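Long-range contact in 3-hydroxyisobutyrate dehydrogenase (Thermus thermophilus, PDB 2CVZ), which probably catalyses the NADP-dependent oxidation of 3-hydroxyisobutyrate, a step of valine catabolism: residues T66-Y70 / A96-L100. Residues are numbered along the deposited sequence; the frame is centred on the assembly and turned at random.
Sequences TREVY and ASRRL. With NDP (NADPH dihydro-nicotinamide-adenine-dinucleotide phosphate), chain G.
Y70 reaches across to the helix of A96 and donates a hydrogen bond from OH to A96 O, 2.6 Å away. The hydroxyl lies in the carbonyl plane, on a lone pair, with a C=O...O angle of 137°. A96 O also takes the helical bond from L100 N, so two donors grip it.

Apolar contacts at the tyrosine and beside it join the two helices. L100 lies over one face of the ring, with its CD1 offset toward the rim, and L100 CB is 3.9 Å from Y70 CZ. R99 CB makes a close van der Waals contact with Y70 OH, at 3.3 Å. A96 CB meets Y70 CE2 at 3.9 Å and T66 CG2 at 3.8 Å. V69 CG1, anti to the backbone N (chi1 178°), presses on L100 CD2 at a tight 3.5 Å, the two side chains crossing at about a right angle. A phenylalanine in place of Y70 would probably keep much of this packing but leave A96 O without its second donor.

A second polar link runs through water: one water joins T66 OG1 to S97 OG. Both hydroxyls also bond to the backbone of E93, T66 OG1 to its N and S97 OG to its O.

On the far side of helix 66-76, E68 CG packs against the adenine of NADPH, 3.6 Å from N6A. Helices 66-76 and 94-105 follow the adjacent parallel strands 58-61 and 85-88 of the Rossmann-type sheet. Over segments 66-70 and 96-100 the axes approach to 10.5 Å and run nearly parallel, 15° apart, as consecutive helices of right-handed beta-alpha-beta crossovers do.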
loop_
_atom_site.group_PDB
_atom_site.type_symbol
_atom_site.label_atom_id
_atom_site.label_comp_id
_atom_site.label_asym_id
_atom_site.label_seq_id
_atom_site.Cartn_x
_atom_site.Cartn_y
_atom_site.Cartn_z
ATOM N N THR C 66 13.437 4.932 -24.836
ATOM C CA THR C 66 14.810 4.760 -25.289
ATOM C C THR C 66 14.862 3.736 -26.425
ATOM O O THR C 66 15.783 3.741 -27.242
ATOM C CB THR C 66 15.712 4.296 -24.124
ATOM O OG1 THR C 66 15.674 5.279 -23.081
ATOM C CG2 THR C 66 17.154 4.118 -24.591
ATOM N N ARG C 67 13.856 2.869 -26.480
ATOM C CA ARG C 67 13.786 1.845 -27.517
ATOM C C ARG C 67 13.748 2.495 -28.899
ATOM O O ARG C 67 14.501 2.112 -29.799
ATOM C CB ARG C 67 12.540 0.985 -27.320
ATOM C CG ARG C 67 12.553 -0.296 -28.127
ATOM C CD ARG C 67 11.280 -1.092 -27.911
ATOM N NE ARG C 67 11.437 -2.478 -28.337
ATOM C CZ ARG C 67 12.285 -3.336 -27.778
ATOM N NH1 ARG C 67 13.053 -2.946 -26.767
ATOM N NH2 ARG C 67 12.369 -4.581 -28.228
ATOM N N GLU C 68 12.867 3.478 -29.064
ATOM C CA GLU C 68 12.747 4.184 -30.335
ATOM C C GLU C 68 13.987 5.030 -30.598
ATOM O O GLU C 68 14.384 5.221 -31.751
ATOM C CB GLU C 68 11.500 5.073 -30.345
ATOM C CG GLU C 68 10.191 4.303 -30.363
ATOM C CD GLU C 68 9.946 3.533 -29.082
ATOM O OE1 GLU C 68 9.909 4.167 -28.009
ATOM O OE2 GLU C 68 9.789 2.296 -29.148
ATOM N N VAL C 69 14.596 5.544 -29.535
ATOM C CA VAL C 69 15.804 6.349 -29.682
ATOM C C VAL C 69 16.894 5.444 -30.244
ATOM O O VAL C 69 17.696 5.857 -31.081
ATOM C CB VAL C 69 16.280 6.917 -28.325
ATOM C CG1 VAL C 69 17.558 7.714 -28.520
ATOM C CG2 VAL C 69 15.194 7.795 -27.717
ATOM N N TYR C 70 16.903 4.202 -29.776
ATOM C CA TYR C 70 17.878 3.214 -30.214
ATOM C C TYR C 70 17.764 2.892 -31.696
ATOM O O TYR C 70 18.758 2.917 -32.418
ATOM C CB TYR C 70 17.711 1.927 -29.407
ATOM C CG TYR C 70 18.747 1.735 -28.330
ATOM C CD1 TYR C 70 20.025 1.271 -28.641
ATOM C CD2 TYR C 70 18.449 2.003 -26.996
ATOM C CE1 TYR C 70 20.980 1.074 -27.645
ATOM C CE2 TYR C 70 19.396 1.812 -25.994
ATOM C CZ TYR C 70 20.658 1.346 -26.326
ATOM O OH TYR C 70 21.589 1.144 -25.334
ATOM N N ALA C 96 20.134 2.026 -20.290
ATOM C CA ALA C 96 20.069 1.846 -21.735
ATOM C C ALA C 96 20.633 3.077 -22.439
ATOM O O ALA C 96 21.223 2.974 -23.514
ATOM C CB ALA C 96 18.631 1.606 -22.172
ATOM N N SER C 97 20.454 4.241 -21.825
ATOM C CA SER C 97 20.949 5.476 -22.412
ATOM C C SER C 97 22.465 5.543 -22.330
ATOM O O SER C 97 23.110 6.083 -23.226
ATOM C CB SER C 97 20.323 6.687 -21.716
ATOM O OG SER C 97 18.928 6.741 -21.974
ATOM N N ARG C 98 23.037 4.993 -21.261
ATOM C CA ARG C 98 24.492 4.998 -21.110
ATOM C C ARG C 98 25.133 4.146 -22.199
ATOM O O ARG C 98 26.158 4.518 -22.765
ATOM C CB ARG C 98 24.912 4.453 -19.745
ATOM C CG ARG C 98 24.481 5.296 -18.570
ATOM C CD ARG C 98 25.221 4.868 -17.315
ATOM N NE ARG C 98 24.660 5.485 -16.118
ATOM C CZ ARG C 98 23.576 5.047 -15.486
ATOM N NH1 ARG C 98 22.929 3.978 -15.930
ATOM N NH2 ARG C 98 23.136 5.684 -14.410
ATOM N N ARG C 99 24.536 2.993 -22.480
ATOM C CA ARG C 99 25.072 2.120 -23.515
ATOM C C ARG C 99 24.949 2.813 -24.863
ATOM O O ARG C 99 25.835 2.704 -25.710
ATOM C CB ARG C 99 24.328 0.783 -23.538
ATOM C CG ARG C 99 24.676 -0.132 -22.373
ATOM C CD ARG C 99 24.146 -1.538 -22.606
ATOM N NE ARG C 99 22.696 -1.617 -22.466
ATOM C CZ ARG C 99 22.059 -1.587 -21.299
ATOM N NH1 ARG C 99 22.746 -1.482 -20.168
ATOM N NH2 ARG C 99 20.737 -1.664 -21.263
ATOM N N LEU C 100 23.847 3.529 -25.057
ATOM C CA LEU C 100 23.629 4.252 -26.303
ATOM C C LEU C 100 24.714 5.313 -26.448
ATOM O O LEU C 100 25.260 5.515 -27.535
ATOM C CB LEU C 100 22.246 4.915 -26.302
ATOM C CG LEU C 100 21.921 5.797 -27.512
ATOM C CD1 LEU C 100 21.983 4.970 -28.785
ATOM C CD2 LEU C 100 20.543 6.413 -27.340
HETATM P PA NDP G . 3.636 11.400 -28.655
HETATM O O1A NDP G . 2.811 12.554 -28.894
HETATM O O2A NDP G . 3.087 10.010 -28.477
HETATM O O5B NDP G . 4.743 11.397 -29.862
HETATM C C5B NDP G . 5.702 10.336 -29.945
HETATM C C4B NDP G . 6.528 10.703 -31.169
HETATM O O4B NDP G . 7.492 9.627 -31.331
HETATM C C3B NDP G . 5.803 10.855 -32.468
HETATM O O3B NDP G . 6.433 11.911 -33.241
HETATM C C2B NDP G . 5.979 9.558 -33.158
HETATM O O2B NDP G . 5.794 9.507 -34.574
HETATM C C1B NDP G . 7.333 9.157 -32.660
HETATM N N9A NDP G . 7.551 7.685 -32.722
HETATM C C8A NDP G . 6.864 6.660 -32.030
HETATM N N7A NDP G . 7.348 5.474 -32.344
HETATM C C5A NDP G . 8.353 5.693 -33.244
HETATM C C6A NDP G . 9.247 4.852 -33.947
HETATM N N6A NDP G . 9.197 3.530 -33.782
HETATM N N1A NDP G . 10.156 5.403 -34.791
HETATM C C2A NDP G . 10.202 6.745 -34.956
HETATM N N3A NDP G . 9.405 7.625 -34.340
HETATM C C4A NDP G . 8.492 7.030 -33.486
HETATM O O3 NDP G . 4.594 11.652 -27.433
HETATM P PN NDP G . 4.889 12.841 -26.407
HETATM O O1N NDP G . 3.641 13.090 -25.678
HETATM O O2N NDP G . 5.499 13.907 -27.269
HETATM O O5D NDP G . 6.061 12.193 -25.540
HETATM C C5D NDP G . 7.380 11.895 -26.107
HETATM C C4D NDP G . 8.373 11.778 -24.910
HETATM O O4D NDP G . 8.244 12.963 -24.128
HETATM C C3D NDP G . 8.005 10.630 -23.965
HETATM O O3D NDP G . 9.209 9.997 -23.510
HETATM C C2D NDP G . 7.206 11.286 -22.870
HETATM O O2D NDP G . 7.190 10.451 -21.725
HETATM C C1D NDP G . 8.051 12.623 -22.753
HETATM N N1N NDP G . 7.332 13.766 -22.110
HETATM C C2N NDP G . 5.967 13.982 -22.451
HETATM C C3N NDP G . 5.316 15.114 -21.811
HETATM C C7N NDP G . 3.913 15.420 -22.110
HETATM O O7N NDP G . 3.203 16.148 -21.387
HETATM N N7N NDP G . 3.333 14.921 -23.218
HETATM C C4N NDP G . 6.054 15.904 -20.918
HETATM C C5N NDP G . 7.363 15.672 -20.610
HETATM C C6N NDP G . 8.005 14.604 -21.204
HETATM P P2B NDP G . 4.406 9.454 -35.271
HETATM O O1X NDP G . 4.715 8.800 -36.558
HETATM O O2X NDP G . 3.896 10.844 -35.416
HETATM O O3X NDP G . 3.444 8.611 -34.436
HETATM O O HOH W 1 16.954 7.355 -24.085
#